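Local structure of NAD-dependent aldehyde dehydrogenase (Sinorhizobium meliloti, 3U4J) at residues S5-P10 with V331-P336; L111-P116 with A345-A350; N147-D152 with G493-L498; E142-N147 with G155-E160. The protein probably oxidises aldehydes to carboxylic acids with NAD or NADP as electron acceptor, and is a tetramer that binds calcium. All coordinates share one frame; numbering follows the deposited sequence.

Contact 1 (S5-P10 with V331-P336)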
loop_
_atom_site.group_PDB
_atom_site.type_symbol
_atom_site.label_atom_id
_atom_site.label_comp_id
_atom_site.label_asym_id
_atom_site.label_seq_id
_atom_site.Cartn_x
_atom_site.Cartn_y
_atom_site.Cartn_z
ATOM N N SER A 5 -22.170 2.931 -49.326
ATOM C CA SER A 5 -21.059 3.695 -49.876
ATOM C C SER A 5 -19.919 3.881 -48.860
ATOM O O SER A 5 -18.858 4.369 -49.223
ATOM C CB SER A 5 -21.555 5.036 -50.384
ATOM O OG SER A 5 -22.117 5.770 -49.322
ATOM N N ASN A 6 -20.150 3.509 -47.595
ATOM C CA ASN A 6 -19.085 3.519 -46.583
ATOM C C ASN A 6 -18.334 2.179 -46.494
ATOM O O ASN A 6 -17.389 2.050 -45.713
ATOM C CB ASN A 6 -19.610 3.978 -45.208
ATOM C CG ASN A 6 -20.784 3.146 -44.700
ATOM O OD1 ASN A 6 -21.635 2.711 -45.468
ATOM N ND2 ASN A 6 -20.844 2.948 -43.392
ATOM N N PHE A 7 -18.745 1.209 -47.318
ATOM C CA PHE A 7 -18.093 -0.086 -47.395
ATOM C C PHE A 7 -16.837 0.015 -48.256
ATOM O O PHE A 7 -16.908 0.515 -49.376
ATOM C CB PHE A 7 -19.032 -1.138 -47.991
ATOM C CG PHE A 7 -18.418 -2.508 -48.081
ATOM C CD1 PHE A 7 -17.934 -3.144 -46.932
ATOM C CD2 PHE A 7 -18.283 -3.156 -49.317
ATOM C CE1 PHE A 7 -17.352 -4.412 -47.002
ATOM C CE2 PHE A 7 -17.704 -4.437 -49.393
ATOM C CZ PHE A 7 -17.234 -5.063 -48.226
ATOM N N ILE A 8 -15.692 -0.447 -47.738
ATOM C CA ILE A 8 -14.456 -0.475 -48.519
ATOM C C ILE A 8 -14.237 -1.925 -48.982
ATOM O O ILE A 8 -13.941 -2.830 -48.174
ATOM C CB ILE A 8 -13.235 0.059 -47.708
ATOM C CG1 ILE A 8 -13.454 1.529 -47.315
ATOM C CG2 ILE A 8 -11.962 -0.054 -48.515
ATOM C CD1 ILE A 8 -12.359 2.103 -46.441
ATOM N N ALA A 9 -14.426 -2.168 -50.273
ATOM C CA ALA A 9 -14.370 -3.548 -50.766
ATOM C C ALA A 9 -12.924 -4.041 -50.648
ATOM O O ALA A 9 -12.011 -3.289 -50.932
ATOM C CB ALA A 9 -14.867 -3.634 -52.201
ATOM N N PRO A 10 -12.722 -5.292 -50.188
ATOM C CA PRO A 10 -11.377 -5.847 -50.127
ATOM C C PRO A 10 -10.700 -5.731 -51.489
ATOM O O PRO A 10 -11.332 -5.952 -52.526
ATOM C CB PRO A 10 -11.598 -7.326 -49.793
ATOM C CG PRO A 10 -12.986 -7.461 -49.361
ATOM C CD PRO A 10 -13.751 -6.229 -49.697
ATOM N N VAL A 331 -19.153 6.133 -41.293
ATOM C CA VAL A 331 -17.984 5.381 -40.812
ATOM C C VAL A 331 -17.519 4.251 -41.755
ATOM O O VAL A 331 -18.311 3.388 -42.182
ATOM C CB VAL A 331 -18.182 4.864 -39.343
ATOM C CG1 VAL A 331 -19.286 3.811 -39.247
ATOM C CG2 VAL A 331 -16.852 4.318 -38.802
ATOM N N ALA A 332 -16.226 4.255 -42.068
ATOM C CA ALA A 332 -15.674 3.320 -43.057
ATOM C C ALA A 332 -15.494 1.917 -42.479
ATOM O O ALA A 332 -14.856 1.729 -41.423
ATOM C CB ALA A 332 -14.336 3.863 -43.657
ATOM N N PHE A 333 -16.089 0.942 -43.157
ATOM C CA PHE A 333 -15.968 -0.463 -42.762
ATOM C C PHE A 333 -15.648 -1.308 -43.979
ATOM O O PHE A 333 -15.961 -0.912 -45.118
ATOM C CB PHE A 333 -17.198 -0.967 -41.993
ATOM C CG PHE A 333 -18.395 -1.265 -42.851
ATOM C CD1 PHE A 333 -18.832 -2.582 -43.008
ATOM C CD2 PHE A 333 -19.102 -0.236 -43.468
ATOM C CE1 PHE A 333 -19.949 -2.876 -43.791
ATOM C CE2 PHE A 333 -20.210 -0.510 -44.260
ATOM C CZ PHE A 333 -20.642 -1.834 -44.418
ATOM N N GLY A 334 -14.993 -2.441 -43.751
ATOM C CA GLY A 334 -14.582 -3.314 -44.854
ATOM C C GLY A 334 -13.117 -3.717 -44.798
ATOM O O GLY A 334 -12.592 -4.035 -43.736
ATOM N N ASP A 335 -12.466 -3.652 -45.952
ATOM C CA ASP A 335 -11.111 -4.143 -46.135
ATOM C C ASP A 335 -10.178 -3.831 -44.946
ATOM O O ASP A 335 -9.754 -2.684 -44.786
ATOM C CB ASP A 335 -10.520 -3.537 -47.411
ATOM C CG ASP A 335 -9.183 -4.188 -47.812
ATOM O OD1 ASP A 335 -8.675 -5.076 -47.072
ATOM O OD2 ASP A 335 -8.638 -3.801 -48.869
ATOM N N PRO A 336 -9.847 -4.854 -44.132
ATOM C CA PRO A 336 -8.952 -4.600 -42.992
ATOM C C PRO A 336 -7.580 -4.051 -43.375
ATOM O O PRO A 336 -6.926 -3.437 -42.539
ATOM C CB PRO A 336 -8.847 -5.957 -42.293
ATOM C CG PRO A 336 -10.096 -6.722 -42.739
ATOM C CD PRO A 336 -10.334 -6.248 -44.154
#
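I8 uses both its backbone N and O on the same neighbouring segment: its N donates to F333 O (2.7 Å, in the carbonyl plane) and its O accepts from D335 N (2.8 Å). With F333 N donating to N6 O, these bonds make a two-strand parallel ladder in which F7 pairs with F333 and I8 with G334. One side-chain bond extends it: with CG between the backbone N and the carbonyl carbon (chi1 56°), the N6 amide reaches V331 O through ND2 at 2.8 Å. The same amide lies at the edge of the F333 ring, the planes 61° apart. With an alanine here, V331 O would probably lose this donor and the F333 ring the amide beside its edge. Among apolar contacts, F7 CD1 rests over one face of the F333 ring, near its rim, 3.7 Å from F333 CE1, and I8 CD1 touches A332 CB. The D335 carboxylate lies against P10 CA and bonds to the backbone N of L337 and of D11. Beyond the pair, Y383 of strand 383-390 meets the F7 ring edge-to-face, I376 of strand 375-376 packs on both phenylalanines, and I343 bonds to the backbone of A332 and G334.

Contact 2 (L111-P116 with A345-A350)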
loop_
_atom_site.group_PDB
_atom_site.type_symbol
_atom_site.label_atom_id
_atom_site.label_comp_id
_atom_site.label_asym_id
_atom_site.label_seq_id
_atom_site.Cartn_x
_atom_site.Cartn_y
_atom_site.Cartn_z
ATOM N N LEU A 111 -4.632 -9.563 -40.691
ATOM C CA LEU A 111 -4.954 -10.672 -41.580
ATOM C C LEU A 111 -5.716 -11.805 -40.880
ATOM O O LEU A 111 -6.652 -12.361 -41.442
ATOM C CB LEU A 111 -3.668 -11.207 -42.210
ATOM C CG LEU A 111 -3.015 -10.332 -43.292
ATOM C CD1 LEU A 111 -1.627 -10.923 -43.702
ATOM C CD2 LEU A 111 -3.944 -10.207 -44.474
ATOM N N GLU A 112 -5.289 -12.171 -39.666
ATOM C CA GLU A 112 -5.870 -13.317 -38.984
ATOM C C GLU A 112 -7.175 -12.960 -38.292
ATOM O O GLU A 112 -8.090 -13.777 -38.250
ATOM C CB GLU A 112 -4.896 -13.931 -37.963
ATOM C CG GLU A 112 -3.608 -14.433 -38.590
ATOM C CD GLU A 112 -2.674 -15.125 -37.612
ATOM O OE1 GLU A 112 -2.997 -15.248 -36.405
ATOM O OE2 GLU A 112 -1.595 -15.561 -38.065
ATOM N N VAL A 113 -7.251 -11.758 -37.734
ATOM C CA VAL A 113 -8.426 -11.374 -36.971
ATOM C C VAL A 113 -9.472 -10.660 -37.860
ATOM O O VAL A 113 -10.636 -10.710 -37.545
ATOM C CB VAL A 113 -8.066 -10.463 -35.735
ATOM C CG1 VAL A 113 -9.323 -9.987 -34.994
ATOM C CG2 VAL A 113 -7.107 -11.169 -34.784
ATOM N N GLY A 114 -9.058 -10.010 -38.945
ATOM C CA GLY A 114 -9.960 -9.118 -39.697
ATOM C C GLY A 114 -10.042 -7.726 -39.086
ATOM O O GLY A 114 -10.962 -6.972 -39.356
ATOM N N LYS A 115 -9.056 -7.399 -38.261
ATOM C CA LYS A 115 -8.967 -6.137 -37.550
ATOM C C LYS A 115 -8.414 -5.093 -38.507
ATOM O O LYS A 115 -7.435 -5.359 -39.211
ATOM C CB LYS A 115 -7.969 -6.339 -36.401
ATOM C CG LYS A 115 -7.992 -5.380 -35.252
ATOM C CD LYS A 115 -6.892 -5.791 -34.243
ATOM C CE LYS A 115 -7.314 -6.985 -33.383
ATOM N NZ LYS A 115 -8.355 -6.612 -32.383
ATOM N N PRO A 116 -9.040 -3.903 -38.555
ATOM C CA PRO A 116 -8.494 -2.820 -39.376
ATOM C C PRO A 116 -7.016 -2.568 -39.041
ATOM O O PRO A 116 -6.657 -2.517 -37.866
ATOM C CB PRO A 116 -9.337 -1.619 -38.958
ATOM C CG PRO A 116 -10.630 -2.208 -38.521
ATOM C CD PRO A 116 -10.251 -3.495 -37.832
ATOM N N ALA A 345 -13.789 -7.113 -40.194
ATOM C CA ALA A 345 -14.563 -8.286 -40.590
ATOM C C ALA A 345 -15.087 -9.035 -39.377
ATOM O O ALA A 345 -14.543 -8.884 -38.273
ATOM C CB ALA A 345 -13.675 -9.226 -41.473
HETATM N N MSE A 346 -16.134 -9.836 -39.583
HETATM C CA MSE A 346 -16.558 -10.840 -38.608
HETATM C C MSE A 346 -15.507 -11.960 -38.601
HETATM O O MSE A 346 -14.958 -12.302 -39.659
HETATM C CB MSE A 346 -17.916 -11.468 -38.997
HETATM C CG MSE A 346 -19.141 -10.555 -38.977
HETATM SE SE MSE A 346 -19.619 -9.951 -37.144
HETATM C CE MSE A 346 -18.468 -8.404 -37.143
ATOM N N ILE A 347 -15.257 -12.554 -37.435
ATOM C CA ILE A 347 -14.181 -13.546 -37.299
ATOM C C ILE A 347 -14.401 -14.831 -38.146
ATOM O O ILE A 347 -13.431 -15.428 -38.653
ATOM C CB ILE A 347 -13.946 -13.919 -35.819
ATOM C CG1 ILE A 347 -12.569 -14.577 -35.635
ATOM C CG2 ILE A 347 -15.082 -14.817 -35.276
ATOM C CD1 ILE A 347 -11.395 -13.618 -35.748
ATOM N N SER A 348 -15.664 -15.249 -38.297
ATOM C CA SER A 348 -15.945 -16.496 -39.000
ATOM C C SER A 348 -17.354 -16.483 -39.585
ATOM O O SER A 348 -18.172 -15.623 -39.239
ATOM C CB SER A 348 -15.764 -17.716 -38.094
ATOM O OG SER A 348 -16.824 -17.799 -37.152
ATOM N N GLU A 349 -17.621 -17.413 -40.497
ATOM C CA GLU A 349 -18.974 -17.518 -41.057
ATOM C C GLU A 349 -19.947 -17.947 -39.946
ATOM O O GLU A 349 -21.052 -17.419 -39.863
ATOM C CB GLU A 349 -18.996 -18.491 -42.265
ATOM C CG GLU A 349 -20.407 -18.843 -42.790
ATOM C CD GLU A 349 -21.072 -17.722 -43.596
ATOM O OE1 GLU A 349 -20.394 -17.085 -44.430
ATOM O OE2 GLU A 349 -22.298 -17.488 -43.410
ATOM N N ALA A 350 -19.528 -18.873 -39.081
ATOM C CA ALA A 350 -20.385 -19.305 -37.956
ATOM C C ALA A 350 -20.711 -18.111 -37.049
ATOM O O ALA A 350 -21.870 -17.925 -36.636
ATOM C CB ALA A 350 -19.741 -20.459 -37.142
HETATM O O HOH W 1 -12.341 -8.608 -36.783
#
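The C-terminal end of helix 102-113 meets the turn leading into helix 349-364, a buried junction of the aldehyde dehydrogenase fold where V113 and G114 face A345 and I347. G114 is the first residue to leave the helix, with positive phi. Any CB at this position would clash with A345 CB and with the carbonyl O of V113, so the close approach of the two backbones depends on the missing side chain. One direct hydrogen bond joins them: A345 N donates to G114 O at 3.0 Å, nearly straight at 166°, with the donor tilted 18° from the carbonyl plane. A water lies 2.8 Å from V113 O and 2.7 Å from A345 O and bridges them, thus tying together two acceptors that cannot bond to each other. R42 hydrogen-bonds to both segments, NE to E112 O and NH2 to I347 O. At the far end of the turn S348 is the N-cap of helix 349-364, its OG accepting from the backbone N of H351. Apolar contact comes from I347. Its CG1 lies anti to the backbone N (chi1 -162°), which carries the terminal methyl CD1 across to helix 102-113, 3.5 Å from V113 O and 4.2 Å from V113 CG1.

Contact 3 (N147-D152 with G493-L498)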
loop_
_atom_site.group_PDB
_atom_site.type_symbol
_atom_site.label_atom_id
_atom_site.label_comp_id
_atom_site.label_asym_id
_atom_site.label_seq_id
_atom_site.Cartn_x
_atom_site.Cartn_y
_atom_site.Cartn_z
ATOM N N ASN A 147 6.518 -5.504 12.595
ATOM C CA ASN A 147 7.610 -5.328 13.543
ATOM C C ASN A 147 7.038 -5.024 14.915
ATOM O O ASN A 147 7.777 -4.643 15.823
ATOM C CB ASN A 147 8.496 -4.149 13.087
ATOM C CG ASN A 147 9.866 -4.139 13.753
ATOM O OD1 ASN A 147 10.429 -5.194 14.020
ATOM N ND2 ASN A 147 10.389 -2.947 14.054
ATOM N N ASN A 148 5.715 -5.179 15.053
ATOM C CA ASN A 148 5.006 -4.771 16.255
ATOM C C ASN A 148 4.131 -5.890 16.827
ATOM O O ASN A 148 3.077 -5.621 17.386
ATOM C CB ASN A 148 4.149 -3.528 15.928
ATOM C CG ASN A 148 3.199 -3.771 14.762
ATOM O OD1 ASN A 148 3.189 -4.857 14.141
ATOM N ND2 ASN A 148 2.372 -2.780 14.477
ATOM N N ILE A 149 4.541 -7.145 16.640
ATOM C CA ILE A 149 3.799 -8.289 17.211
ATOM C C ILE A 149 4.562 -8.997 18.358
ATOM O O ILE A 149 4.485 -10.244 18.513
ATOM C CB ILE A 149 3.352 -9.307 16.125
ATOM C CG1 ILE A 149 4.583 -9.879 15.377
ATOM C CG2 ILE A 149 2.297 -8.610 15.153
ATOM C CD1 ILE A 149 4.303 -11.068 14.483
ATOM N N GLY A 150 5.276 -8.208 19.154
ATOM C CA GLY A 150 6.040 -8.725 20.316
ATOM C C GLY A 150 7.542 -8.610 20.083
ATOM O O GLY A 150 8.020 -8.893 18.982
ATOM N N ASP A 151 8.296 -8.201 21.101
ATOM C CA ASP A 151 9.757 -8.042 20.946
ATOM C C ASP A 151 10.452 -9.342 20.533
ATOM O O ASP A 151 11.486 -9.307 19.865
ATOM C CB ASP A 151 10.419 -7.454 22.198
ATOM C CG ASP A 151 11.811 -6.881 21.904
ATOM O OD1 ASP A 151 11.896 -5.757 21.356
ATOM O OD2 ASP A 151 12.820 -7.556 22.207
ATOM N N ASP A 152 9.865 -10.473 20.907
ATOM C CA ASP A 152 10.427 -11.796 20.612
ATOM C C ASP A 152 10.063 -12.369 19.248
ATOM O O ASP A 152 10.581 -13.426 18.873
ATOM C CB ASP A 152 10.015 -12.809 21.701
ATOM C CG ASP A 152 10.789 -12.618 23.007
ATOM O OD1 ASP A 152 11.979 -12.199 22.961
ATOM O OD2 ASP A 152 10.208 -12.894 24.091
ATOM N N GLY A 493 2.555 -16.152 4.905
ATOM C CA GLY A 493 2.630 -15.526 6.206
ATOM C C GLY A 493 3.584 -16.262 7.128
ATOM O O GLY A 493 3.374 -17.449 7.396
ATOM N N VAL A 494 4.606 -15.572 7.653
ATOM C CA VAL A 494 5.609 -16.227 8.501
ATOM C C VAL A 494 5.631 -15.560 9.862
ATOM O O VAL A 494 5.897 -14.360 9.963
ATOM C CB VAL A 494 7.047 -16.144 7.905
ATOM C CG1 VAL A 494 8.034 -17.011 8.707
ATOM C CG2 VAL A 494 7.058 -16.509 6.434
ATOM N N HIS A 495 5.333 -16.340 10.896
ATOM C CA HIS A 495 5.550 -15.927 12.265
ATOM C C HIS A 495 6.931 -16.438 12.711
ATOM O O HIS A 495 7.138 -17.642 12.856
ATOM C CB HIS A 495 4.425 -16.464 13.164
ATOM C CG HIS A 495 3.101 -15.795 12.943
ATOM N ND1 HIS A 495 2.201 -16.215 11.987
ATOM C CD2 HIS A 495 2.532 -14.725 13.554
ATOM C CE1 HIS A 495 1.124 -15.448 12.033
ATOM N NE2 HIS A 495 1.298 -14.540 12.980
ATOM N N VAL A 496 7.853 -15.506 12.896
ATOM C CA VAL A 496 9.226 -15.795 13.247
ATOM C C VAL A 496 9.428 -15.563 14.726
ATOM O O VAL A 496 9.332 -14.441 15.198
ATOM C CB VAL A 496 10.207 -14.861 12.486
ATOM C CG1 VAL A 496 11.660 -15.252 12.810
ATOM C CG2 VAL A 496 9.938 -14.899 10.984
ATOM N N THR A 497 9.667 -16.632 15.470
ATOM C CA THR A 497 10.123 -16.475 16.841
ATOM C C THR A 497 11.648 -16.479 16.899
ATOM O O THR A 497 12.306 -17.400 16.410
ATOM C CB THR A 497 9.473 -17.520 17.793
ATOM O OG1 THR A 497 8.102 -17.140 17.998
ATOM C CG2 THR A 497 10.200 -17.558 19.158
ATOM N N LEU A 498 12.180 -15.412 17.480
ATOM C CA LEU A 498 13.609 -15.268 17.700
ATOM C C LEU A 498 13.872 -15.751 19.127
ATOM O O LEU A 498 13.381 -15.161 20.122
ATOM C CB LEU A 498 14.051 -13.818 17.497
ATOM C CG LEU A 498 13.637 -13.145 16.179
ATOM C CD1 LEU A 498 14.054 -11.708 16.244
ATOM C CD2 LEU A 498 14.251 -13.794 14.959
#
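D152 O accepts from L498 N at 2.9 Å, the one hydrogen bond between the two segments. It is close to straight, 163° at the hydrogen, and the donor arrives nearly along the C=O axis. L498 CB, at 3.8 Å, and T497 CG2 lie near the same D152 O. The second meeting point is at I149, whose CG1 occupies the position between backbone N and carbonyl carbon (chi1 60°) and sends CD1 toward the last strand. There CD1 comes within 4.2 Å of H495 CD2, the two side chains crossing at about a right angle. Residues 147-152 form the connection of the beta hairpin made by strands 143-146 and 153-168, and strand 489-497 runs antiparallel beside the second of these; these three strands make the projecting part of their sheet, and the contact lies at one end of it, where it takes part in tetramer assembly. G493 to V496 pair in parallel with a strand of the second subunit, so the sheet continues into that chain. H495 NE2 bonds to OG1 of T463 of the second subunit, and the imidazole meets the ring of W455 of the same subunit. The hairpin connection is held from elsewhere: D151 OD2 forms a salt bridge with R448 NH2 of the third subunit, and N147 ND2 donates to R159 O of the fourth.

Contact 4 (E142-N147 with G155-E160)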
loop_
_atom_site.group_PDB
_atom_site.type_symbol
_atom_site.label_atom_id
_atom_site.label_comp_id
_atom_site.label_asym_id
_atom_site.label_seq_id
_atom_site.Cartn_x
_atom_site.Cartn_y
_atom_site.Cartn_z
ATOM N N GLU A 142 6.238 -6.308 -3.550
ATOM C CA GLU A 142 6.621 -6.419 -2.153
ATOM C C GLU A 142 5.627 -7.255 -1.350
ATOM O O GLU A 142 4.526 -7.577 -1.831
ATOM C CB GLU A 142 6.772 -4.999 -1.556
ATOM C CG GLU A 142 5.476 -4.230 -1.609
ATOM C CD GLU A 142 5.626 -2.735 -1.311
ATOM O OE1 GLU A 142 6.620 -2.108 -1.744
ATOM O OE2 GLU A 142 4.729 -2.193 -0.640
ATOM N N GLY A 143 6.040 -7.620 -0.141
ATOM C CA GLY A 143 5.137 -8.103 0.905
ATOM C C GLY A 143 5.297 -7.161 2.087
ATOM O O GLY A 143 5.742 -6.017 1.911
ATOM N N GLN A 144 4.982 -7.640 3.293
ATOM C CA GLN A 144 4.965 -6.786 4.457
ATOM C C GLN A 144 5.782 -7.343 5.586
ATOM O O GLN A 144 5.948 -8.576 5.701
ATOM C CB GLN A 144 3.523 -6.584 4.971
ATOM C CG GLN A 144 2.567 -5.851 4.001
ATOM C CD GLN A 144 2.023 -6.773 2.921
ATOM O OE1 GLN A 144 1.548 -7.876 3.218
ATOM N NE2 GLN A 144 2.097 -6.330 1.647
ATOM N N THR A 145 6.263 -6.426 6.431
ATOM C CA THR A 145 6.835 -6.762 7.745
ATOM C C THR A 145 5.896 -6.270 8.836
ATOM O O THR A 145 5.242 -5.231 8.704
ATOM C CB THR A 145 8.226 -6.088 8.016
ATOM O OG1 THR A 145 8.140 -4.665 7.788
ATOM C CG2 THR A 145 9.290 -6.644 7.116
ATOM N N HIS A 146 5.838 -7.029 9.917
ATOM C CA HIS A 146 5.060 -6.651 11.063
ATOM C C HIS A 146 6.036 -6.681 12.233
ATOM O O HIS A 146 6.391 -7.742 12.737
ATOM C CB HIS A 146 3.903 -7.640 11.214
ATOM C CG HIS A 146 2.957 -7.623 10.044
ATOM N ND1 HIS A 146 1.875 -6.767 9.976
ATOM C CD2 HIS A 146 2.957 -8.318 8.884
ATOM C CE1 HIS A 146 1.238 -6.953 8.832
ATOM N NE2 HIS A 146 1.861 -7.902 8.156
ATOM N N ASN A 147 6.518 -5.504 12.595
ATOM C CA ASN A 147 7.610 -5.328 13.543
ATOM C C ASN A 147 7.038 -5.024 14.915
ATOM O O ASN A 147 7.777 -4.643 15.823
ATOM C CB ASN A 147 8.496 -4.149 13.087
ATOM C CG ASN A 147 9.866 -4.139 13.753
ATOM O OD1 ASN A 147 10.429 -5.194 14.020
ATOM N ND2 ASN A 147 10.389 -2.947 14.054
ATOM N N GLY A 155 6.899 -10.612 12.186
ATOM C CA GLY A 155 5.983 -11.143 11.180
ATOM C C GLY A 155 6.481 -10.782 9.788
ATOM O O GLY A 155 6.892 -9.645 9.537
ATOM N N LEU A 156 6.479 -11.756 8.898
ATOM C CA LEU A 156 6.836 -11.522 7.514
ATOM C C LEU A 156 5.712 -12.042 6.657
ATOM O O LEU A 156 5.122 -13.090 6.944
ATOM C CB LEU A 156 8.119 -12.251 7.125
ATOM C CG LEU A 156 9.372 -12.016 7.974
ATOM C CD1 LEU A 156 10.501 -12.926 7.485
ATOM C CD2 LEU A 156 9.810 -10.546 7.967
ATOM N N VAL A 157 5.380 -11.279 5.629
ATOM C CA VAL A 157 4.536 -11.775 4.576
ATOM C C VAL A 157 5.402 -11.735 3.326
ATOM O O VAL A 157 5.820 -10.655 2.880
ATOM C CB VAL A 157 3.258 -10.950 4.421
ATOM C CG1 VAL A 157 2.390 -11.542 3.320
ATOM C CG2 VAL A 157 2.494 -10.914 5.761
ATOM N N LEU A 158 5.684 -12.923 2.777
ATOM C CA LEU A 158 6.505 -13.028 1.575
ATOM C C LEU A 158 5.651 -13.252 0.321
ATOM O O LEU A 158 4.768 -14.100 0.304
ATOM C CB LEU A 158 7.553 -14.154 1.735
ATOM C CG LEU A 158 8.510 -13.959 2.926
ATOM C CD1 LEU A 158 9.422 -15.204 3.127
ATOM C CD2 LEU A 158 9.350 -12.678 2.778
ATOM N N ARG A 159 5.932 -12.475 -0.716
ATOM C CA ARG A 159 5.322 -12.669 -2.009
ATOM C C ARG A 159 6.139 -13.654 -2.841
ATOM O O ARG A 159 7.363 -13.515 -2.970
ATOM C CB ARG A 159 5.190 -11.325 -2.748
ATOM C CG ARG A 159 4.604 -11.450 -4.147
ATOM C CD ARG A 159 4.719 -10.135 -4.924
ATOM N NE ARG A 159 3.922 -9.048 -4.360
ATOM C CZ ARG A 159 2.703 -8.732 -4.779
ATOM N NH1 ARG A 159 2.102 -9.456 -5.733
ATOM N NH2 ARG A 159 2.051 -7.733 -4.214
ATOM N N GLU A 160 5.452 -14.649 -3.393
ATOM C CA GLU A 160 6.075 -15.714 -4.180
ATOM C C GLU A 160 5.202 -15.949 -5.411
ATOM O O GLU A 160 4.025 -15.548 -5.431
ATOM C CB GLU A 160 6.216 -17.002 -3.343
ATOM C CG GLU A 160 7.030 -16.832 -2.048
ATOM C CD GLU A 160 7.261 -18.157 -1.294
ATOM O OE1 GLU A 160 6.536 -19.155 -1.537
ATOM O OE2 GLU A 160 8.166 -18.185 -0.441
#
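R159 crosses to E142 from the neighbouring strand, and its CB already lies 3.9 Å from E142 O. CG stands anti to the backbone N (chi1 178°), carrying the chain across; CD passes the same oxygen at 4.0 Å, and a bend at chi3 (-65°) turns the guanidinium so that NE donates to E142 O at 3.0 Å. That oxygen lies in the guanidinium plane, at its edge, although NE sits above the carbonyl plane of E142. NH2 adds only a weak bond to E142 O, while NH1 turns elsewhere, to a salt bridge with D486. A leucine in its place would probably leave E142 O without its donor and D486 without its charged mate. The arginine lies at the open end of a beta hairpin, in which strand 143-146 and residues 155-160 run antiparallel, 177° apart. H146 and G155 form a hydrogen-bonded pair, with H146 N to G155 O at 2.8 Å and G155 N to H146 O at 3.0 Å; T145 and L156 follow as a non-hydrogen-bonded pair. Their side chains share one face, where T145 CG2 meets L156 CD2. On the other, V157 CG2 lies at the edge of the H146 ring, 3.9 Å from H146 NE2, and Q144 runs alongside V157, its OE1 bonded to Y483 OH of the second subunit. T145 OG1 bonds to V157 O of the fourth subunit.

In the fold
From the N terminus, residues 5-10 pair with 331-336 in contact 1, closing a loop of 320 residues. Contact 2 starts inside that loop, at 111-116, and ends beyond it, at 345-350, so the two cross; they also touch, P336 packing on G114 and K115. Contact 4 closes the short hairpin 142-160 and is nested within both. Contact 3 begins in that hairpin's connection and ends at 493-498, crossing the other three. It meets contact 4 in one sheet, with N147 shared. Contacts 1 and 2 tie the N-terminal segment and helix 102-113 to the chain around 331-350, while contacts 3 and 4, on the opposite side of the chain's centre, build the projecting part of their sheet.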